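Local coordinates for protein alpha-glucosidase ([Eubacterium] rectale, PDB 6PNR) that probably hydrolyses alpha-glycosides of sulfoquinovose, as a family 31 glycoside hydrolase with a sulfoquinovosidase's pocket for the sulfonated sugar, at residues A[269-281]-A[287-301]. Residues are numbered along the deposited sequence; the frame is centred on the assembly and turned at random.
Sequences GIWCQDWCGKRVT and LQWDWKYHKEMYPDL. With 9VH ([(3~{S},4~{R},5~{R})-4,5-bis(oxidanyl)piperidin-3-yl]methanesulfonic acid), chain C.
The Tyr298 hydroxyl donates a hydrogen bond to Asp274, OH to OD1 2.5 Å, on the syn side of the carboxylate. Ring and carboxylate planes stand 80° apart. Asp274 OD2 is held by the backbone N of Gly248, and Ser253 also bonds the Tyr298 hydroxyl. A phenylalanine in place of Tyr298 would probably leave Asp274 OD1 without this buried donor. Arg279 NH2 meets a lone pair of Gln288 OE1 at 2.9 Å. Asp326 forms a salt bridge with Arg279 and accepts a hydrogen bond from Gln288 NE2. Backbone bonds run from His294 N to Trp275 O (2.9 Å) and from Gln288 N to Gly277 O (3.0 Å).

The segments belong to the family 31 TIM barrel. Strand 267-271 leads into a loop and a short hairpin, 278-280 with 285-287, at the inhibitor pocket. Gln273 OE1 accepts a bond from inhibitor O5 at 2.6 Å. Trp289 NE1 points almost straight at sulfonate O3 (3.2 Å, 169°), and Leu287 N adds a weak bond.

Other contacts are mainly apolar. Leu287 CD2 packs on Asp274 CA at 3.6 Å. Cys276 SG sits between its backbone N and carbonyl carbon (chi1 52°), which brings it to the edge of the Trp291 ring, a sulfur-aromatic contact. Trp275 CE3 touches Tyr293 CB at 3.5 Å, and the Trp275 indole N-H is bonded to Tyr318 O.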
loop_
_atom_site.group_PDB
_atom_site.type_symbol
_atom_site.label_atom_id
_atom_site.label_comp_id
_atom_site.label_asym_id
_atom_site.label_seq_id
_atom_site.Cartn_x
_atom_site.Cartn_y
_atom_site.Cartn_z
ATOM N N GLY A 269 25.113 33.927 12.962
ATOM C CA GLY A 269 24.485 33.555 14.213
ATOM C C GLY A 269 24.825 32.133 14.602
ATOM O O GLY A 269 25.200 31.305 13.764
ATOM N N ILE A 270 24.692 31.863 15.897
ATOM C CA ILE A 270 24.833 30.512 16.442
ATOM C C ILE A 270 23.440 30.027 16.820
ATOM O O ILE A 270 22.722 30.694 17.574
ATOM C CB ILE A 270 25.804 30.486 17.639
ATOM C CG1 ILE A 270 25.965 29.064 18.174
ATOM C CG2 ILE A 270 25.349 31.442 18.754
ATOM C CD1 ILE A 270 26.885 28.971 19.383
ATOM N N TRP A 271 23.034 28.890 16.255
ATOM C CA TRP A 271 21.716 28.311 16.489
ATOM C C TRP A 271 21.909 27.092 17.383
ATOM O O TRP A 271 22.427 26.066 16.927
ATOM C CB TRP A 271 21.034 27.929 15.167
ATOM C CG TRP A 271 19.813 27.104 15.366
ATOM C CD1 TRP A 271 18.723 27.416 16.131
ATOM C CD2 TRP A 271 19.553 25.818 14.800
ATOM N NE1 TRP A 271 17.799 26.396 16.073
ATOM C CE2 TRP A 271 18.289 25.402 15.266
ATOM C CE3 TRP A 271 20.276 24.972 13.948
ATOM C CZ2 TRP A 271 17.730 24.174 14.914
ATOM C CZ3 TRP A 271 19.714 23.747 13.600
ATOM C CH2 TRP A 271 18.462 23.363 14.084
ATOM N N CYS A 272 21.532 27.213 18.664
ATOM C CA CYS A 272 21.640 26.112 19.624
ATOM C C CYS A 272 20.240 25.608 19.919
ATOM O O CYS A 272 19.551 26.149 20.789
ATOM C CB CYS A 272 22.332 26.543 20.914
ATOM S SG CYS A 272 24.015 27.085 20.687
ATOM N N GLN A 273 19.824 24.548 19.221
ATOM C CA GLN A 273 18.478 24.044 19.458
ATOM C C GLN A 273 18.316 23.459 20.852
ATOM O O GLN A 273 17.187 23.382 21.346
ATOM C CB GLN A 273 18.094 22.995 18.406
ATOM C CG GLN A 273 18.916 21.712 18.433
ATOM C CD GLN A 273 18.257 20.596 17.611
ATOM O OE1 GLN A 273 17.321 20.844 16.843
ATOM N NE2 GLN A 273 18.740 19.376 17.771
ATOM N N ASP A 274 19.411 23.047 21.499
ATOM C CA ASP A 274 19.350 22.536 22.866
ATOM C C ASP A 274 19.521 23.646 23.905
ATOM O O ASP A 274 19.873 23.361 25.057
ATOM C CB ASP A 274 20.395 21.429 23.084
ATOM C CG ASP A 274 21.830 21.947 23.060
ATOM O OD1 ASP A 274 22.048 23.103 22.640
ATOM O OD2 ASP A 274 22.754 21.198 23.463
ATOM N N TRP A 275 19.268 24.902 23.520
ATOM C CA TRP A 275 19.307 26.005 24.475
ATOM C C TRP A 275 18.469 25.692 25.708
ATOM O O TRP A 275 18.768 26.174 26.810
ATOM C CB TRP A 275 18.811 27.304 23.804
ATOM C CG TRP A 275 17.305 27.329 23.670
ATOM C CD1 TRP A 275 16.542 26.560 22.831
ATOM C CD2 TRP A 275 16.377 28.132 24.430
ATOM N NE1 TRP A 275 15.204 26.838 23.017
ATOM C CE2 TRP A 275 15.078 27.791 23.997
ATOM C CE3 TRP A 275 16.524 29.109 25.429
ATOM C CZ2 TRP A 275 13.929 28.401 24.524
ATOM C CZ3 TRP A 275 15.384 29.705 25.959
ATOM C CH2 TRP A 275 14.104 29.352 25.502
ATOM N N CYS A 276 17.428 24.875 25.550
ATOM C CA CYS A 276 16.530 24.512 26.637
ATOM C C CYS A 276 16.756 23.093 27.165
ATOM O O CYS A 276 15.899 22.570 27.892
ATOM C CB CYS A 276 15.084 24.670 26.167
ATOM S SG CYS A 276 14.761 23.786 24.596
ATOM N N GLY A 277 17.868 22.455 26.821
ATOM C CA GLY A 277 18.198 21.134 27.322
ATOM C C GLY A 277 18.000 20.047 26.276
ATOM O O GLY A 277 17.392 20.246 25.223
ATOM N N LYS A 278 18.519 18.863 26.609
ATOM C CA LYS A 278 18.547 17.722 25.707
ATOM C C LYS A 278 17.725 16.569 26.267
ATOM O O LYS A 278 17.435 16.508 27.461
ATOM C CB LYS A 278 19.984 17.241 25.475
ATOM C CG LYS A 278 20.645 16.644 26.713
ATOM C CD LYS A 278 22.003 16.059 26.372
ATOM C CE LYS A 278 22.660 15.420 27.585
ATOM N NZ LYS A 278 22.997 16.441 28.613
ATOM N N ARG A 279 17.362 15.649 25.381
ATOM C CA ARG A 279 16.730 14.388 25.767
ATOM C C ARG A 279 17.190 13.342 24.766
ATOM O O ARG A 279 16.968 13.513 23.566
ATOM C CB ARG A 279 15.197 14.503 25.779
ATOM C CG ARG A 279 14.462 13.162 25.976
ATOM C CD ARG A 279 12.934 13.319 25.951
ATOM N NE ARG A 279 12.462 14.166 27.052
ATOM C CZ ARG A 279 12.163 13.715 28.269
ATOM N NH1 ARG A 279 12.266 12.413 28.538
ATOM N NH2 ARG A 279 11.754 14.561 29.213
ATOM N N VAL A 280 17.845 12.282 25.240
ATOM C CA VAL A 280 18.377 11.232 24.373
ATOM C C VAL A 280 17.381 10.079 24.326
ATOM O O VAL A 280 16.932 9.591 25.372
ATOM C CB VAL A 280 19.758 10.750 24.858
ATOM C CG1 VAL A 280 20.231 9.549 24.029
ATOM C CG2 VAL A 280 20.772 11.874 24.770
ATOM N N THR A 281 17.012 9.657 23.116
ATOM C CA THR A 281 16.112 8.527 22.918
ATOM C C THR A 281 16.752 7.568 21.922
ATOM O O THR A 281 17.843 7.818 21.406
ATOM C CB THR A 281 14.728 8.951 22.402
ATOM O OG1 THR A 281 14.820 9.302 21.011
ATOM C CG2 THR A 281 14.151 10.132 23.208
ATOM N N LEU A 287 15.599 16.969 22.206
ATOM C CA LEU A 287 15.545 18.177 23.010
ATOM C C LEU A 287 14.573 18.000 24.165
ATOM O O LEU A 287 13.626 17.214 24.085
ATOM C CB LEU A 287 15.079 19.372 22.175
ATOM C CG LEU A 287 15.887 19.669 20.916
ATOM C CD1 LEU A 287 15.289 20.860 20.152
ATOM C CD2 LEU A 287 17.315 19.930 21.359
ATOM N N GLN A 288 14.776 18.792 25.215
ATOM C CA GLN A 288 13.834 18.858 26.331
ATOM C C GLN A 288 12.787 19.928 26.026
ATOM O O GLN A 288 13.126 21.112 25.895
ATOM C CB GLN A 288 14.586 19.149 27.638
ATOM C CG GLN A 288 13.715 19.418 28.864
ATOM C CD GLN A 288 12.880 18.225 29.316
ATOM O OE1 GLN A 288 12.938 17.137 28.742
ATOM N NE2 GLN A 288 12.096 18.434 30.360
ATOM N N TRP A 289 11.513 19.523 25.912
ATOM C CA TRP A 289 10.462 20.431 25.419
ATOM C C TRP A 289 9.867 21.230 26.583
ATOM O O TRP A 289 8.752 21.001 27.059
ATOM C CB TRP A 289 9.398 19.657 24.646
ATOM C CG TRP A 289 9.920 19.035 23.364
ATOM C CD1 TRP A 289 11.217 19.026 22.923
ATOM C CD2 TRP A 289 9.156 18.344 22.370
ATOM N NE1 TRP A 289 11.303 18.360 21.726
ATOM C CE2 TRP A 289 10.053 17.937 21.363
ATOM C CE3 TRP A 289 7.798 18.038 22.229
ATOM C CZ2 TRP A 289 9.641 17.247 20.237
ATOM C CZ3 TRP A 289 7.391 17.341 21.111
ATOM C CH2 TRP A 289 8.311 16.958 20.124
ATOM N N ASP A 290 10.656 22.206 27.024
ATOM C CA ASP A 290 10.312 23.091 28.136
ATOM C C ASP A 290 11.030 24.411 27.847
ATOM O O ASP A 290 12.234 24.518 28.083
ATOM C CB ASP A 290 10.758 22.468 29.453
ATOM C CG ASP A 290 10.218 23.201 30.672
ATOM O OD1 ASP A 290 9.196 23.911 30.556
ATOM O OD2 ASP A 290 10.831 23.051 31.750
ATOM N N TRP A 291 10.299 25.395 27.311
ATOM C CA TRP A 291 10.901 26.502 26.553
ATOM C C TRP A 291 11.418 27.629 27.453
ATOM O O TRP A 291 11.024 28.788 27.332
ATOM C CB TRP A 291 9.895 27.032 25.539
ATOM C CG TRP A 291 9.161 25.921 24.852
ATOM C CD1 TRP A 291 7.803 25.730 24.806
ATOM C CD2 TRP A 291 9.746 24.818 24.151
ATOM N NE1 TRP A 291 7.513 24.575 24.111
ATOM C CE2 TRP A 291 8.687 24.004 23.691
ATOM C CE3 TRP A 291 11.062 24.440 23.856
ATOM C CZ2 TRP A 291 8.905 22.836 22.958
ATOM C CZ3 TRP A 291 11.271 23.277 23.114
ATOM C CH2 TRP A 291 10.203 22.497 22.675
ATOM N N LYS A 292 12.331 27.256 28.354
ATOM C CA LYS A 292 13.147 28.165 29.150
ATOM C C LYS A 292 14.580 27.673 29.061
ATOM O O LYS A 292 14.812 26.466 28.961
ATOM C CB LYS A 292 12.708 28.195 30.623
ATOM C CG LYS A 292 11.208 28.405 30.794
ATOM C CD LYS A 292 10.825 28.815 32.212
ATOM C CE LYS A 292 10.941 27.683 33.201
ATOM N NZ LYS A 292 10.441 28.118 34.541
ATOM N N TYR A 293 15.548 28.595 29.084
ATOM C CA TYR A 293 16.913 28.147 28.850
ATOM C C TYR A 293 17.355 27.231 29.985
ATOM O O TYR A 293 16.852 27.301 31.110
ATOM C CB TYR A 293 17.871 29.320 28.652
ATOM C CG TYR A 293 18.412 30.006 29.888
ATOM C CD1 TYR A 293 17.757 31.102 30.433
ATOM C CD2 TYR A 293 19.618 29.603 30.467
ATOM C CE1 TYR A 293 18.251 31.756 31.546
ATOM C CE2 TYR A 293 20.124 30.254 31.593
ATOM C CZ TYR A 293 19.430 31.334 32.121
ATOM O OH TYR A 293 19.909 32.001 33.231
ATOM N N HIS A 294 18.236 26.298 29.649
ATOM C CA HIS A 294 18.648 25.254 30.576
ATOM C C HIS A 294 19.813 25.791 31.397
ATOM O O HIS A 294 20.903 26.015 30.864
ATOM C CB HIS A 294 19.030 23.984 29.818
ATOM C CG HIS A 294 19.094 22.766 30.686
ATOM N ND1 HIS A 294 20.170 22.492 31.503
ATOM C CD2 HIS A 294 18.211 21.759 30.874
ATOM C CE1 HIS A 294 19.947 21.364 32.155
ATOM N NE2 HIS A 294 18.763 20.900 31.794
ATOM N N LYS A 295 19.582 26.003 32.696
ATOM C CA LYS A 295 20.552 26.740 33.495
ATOM C C LYS A 295 21.800 25.925 33.805
ATOM O O LYS A 295 22.832 26.511 34.142
ATOM C CB LYS A 295 19.897 27.239 34.786
ATOM C CG LYS A 295 18.818 28.290 34.531
ATOM C CD LYS A 295 18.561 29.181 35.738
ATOM C CE LYS A 295 17.564 30.279 35.395
ATOM N NZ LYS A 295 17.266 31.159 36.556
ATOM N N GLU A 296 21.736 24.600 33.697
ATOM C CA GLU A 296 22.921 23.781 33.926
ATOM C C GLU A 296 23.744 23.594 32.656
ATOM O O GLU A 296 24.973 23.676 32.699
ATOM C CB GLU A 296 22.519 22.427 34.508
ATOM C CG GLU A 296 21.276 22.480 35.402
ATOM C CD GLU A 296 21.359 23.541 36.505
ATOM O OE1 GLU A 296 22.432 23.678 37.137
ATOM O OE2 GLU A 296 20.346 24.242 36.734
ATOM N N MET A 297 23.095 23.375 31.511
ATOM C CA MET A 297 23.844 23.262 30.260
ATOM C C MET A 297 24.347 24.617 29.770
ATOM O O MET A 297 25.473 24.720 29.273
ATOM C CB MET A 297 22.984 22.595 29.197
ATOM C CG MET A 297 22.780 21.115 29.439
ATOM S SD MET A 297 21.765 20.344 28.164
ATOM C CE MET A 297 22.882 20.407 26.746
ATOM N N TYR A 298 23.531 25.667 29.882
ATOM C CA TYR A 298 23.902 27.005 29.424
ATOM C C TYR A 298 23.759 28.015 30.560
ATOM O O TYR A 298 22.953 28.948 30.472
ATOM C CB TYR A 298 23.044 27.421 28.221
ATOM C CG TYR A 298 23.306 26.637 26.952
ATOM C CD1 TYR A 298 24.316 27.023 26.068
ATOM C CD2 TYR A 298 22.547 25.517 26.636
ATOM C CE1 TYR A 298 24.559 26.303 24.909
ATOM C CE2 TYR A 298 22.776 24.798 25.467
ATOM C CZ TYR A 298 23.783 25.193 24.613
ATOM O OH TYR A 298 24.032 24.478 23.459
ATOM N N PRO A 299 24.549 27.884 31.636
ATOM C CA PRO A 299 24.452 28.860 32.734
ATOM C C PRO A 299 24.723 30.284 32.267
ATOM O O PRO A 299 25.628 30.542 31.470
ATOM C CB PRO A 299 25.517 28.388 33.732
ATOM C CG PRO A 299 26.492 27.618 32.910
ATOM C CD PRO A 299 25.634 26.912 31.876
ATOM N N ASP A 300 23.911 31.210 32.775
ATOM C CA ASP A 300 24.036 32.629 32.453
ATOM C C ASP A 300 24.002 32.864 30.942
ATOM O O ASP A 300 24.724 33.703 30.403
ATOM C CB ASP A 300 25.303 33.213 33.078
ATOM C CG ASP A 300 25.243 33.246 34.606
ATOM O OD1 ASP A 300 24.149 33.020 35.185
ATOM O OD2 ASP A 300 26.297 33.493 35.226
ATOM N N LEU A 301 23.152 32.117 30.247
ATOM C CA LEU A 301 23.008 32.324 28.806
ATOM C C LEU A 301 22.726 33.778 28.434
ATOM O O LEU A 301 23.361 34.273 27.487
ATOM C CB LEU A 301 21.915 31.391 28.260
ATOM C CG LEU A 301 21.651 31.462 26.751
ATOM C CD1 LEU A 301 22.920 31.212 25.966
ATOM C CD2 LEU A 301 20.568 30.482 26.344
HETATM O O1 9VH C . 14.660 16.078 18.280
HETATM S S1 9VH C . 13.678 17.120 18.523
HETATM O O2 9VH C . 12.368 16.679 18.111
HETATM O O3 9VH C . 13.752 17.604 19.880
HETATM C C1 9VH C . 14.167 18.453 17.463
HETATM C C2 9VH C . 14.065 18.145 15.963
HETATM C C3 9VH C . 12.594 18.172 15.575
HETATM N N1 9VH C . 12.275 18.196 14.148
HETATM C C4 9VH C . 13.014 19.235 13.430
HETATM C C5 9VH C . 14.508 19.063 13.656
HETATM O O4 9VH C . 15.187 20.088 12.934
HETATM C C6 9VH C . 14.832 19.178 15.139
HETATM O O5 9VH C . 16.233 19.032 15.356
HETATM O O HOH W 1 14.176 23.588 29.897
HETATM O O HOH W 2 15.328 15.656 29.098
HETATM O O HOH W 3 11.433 16.644 25.392
#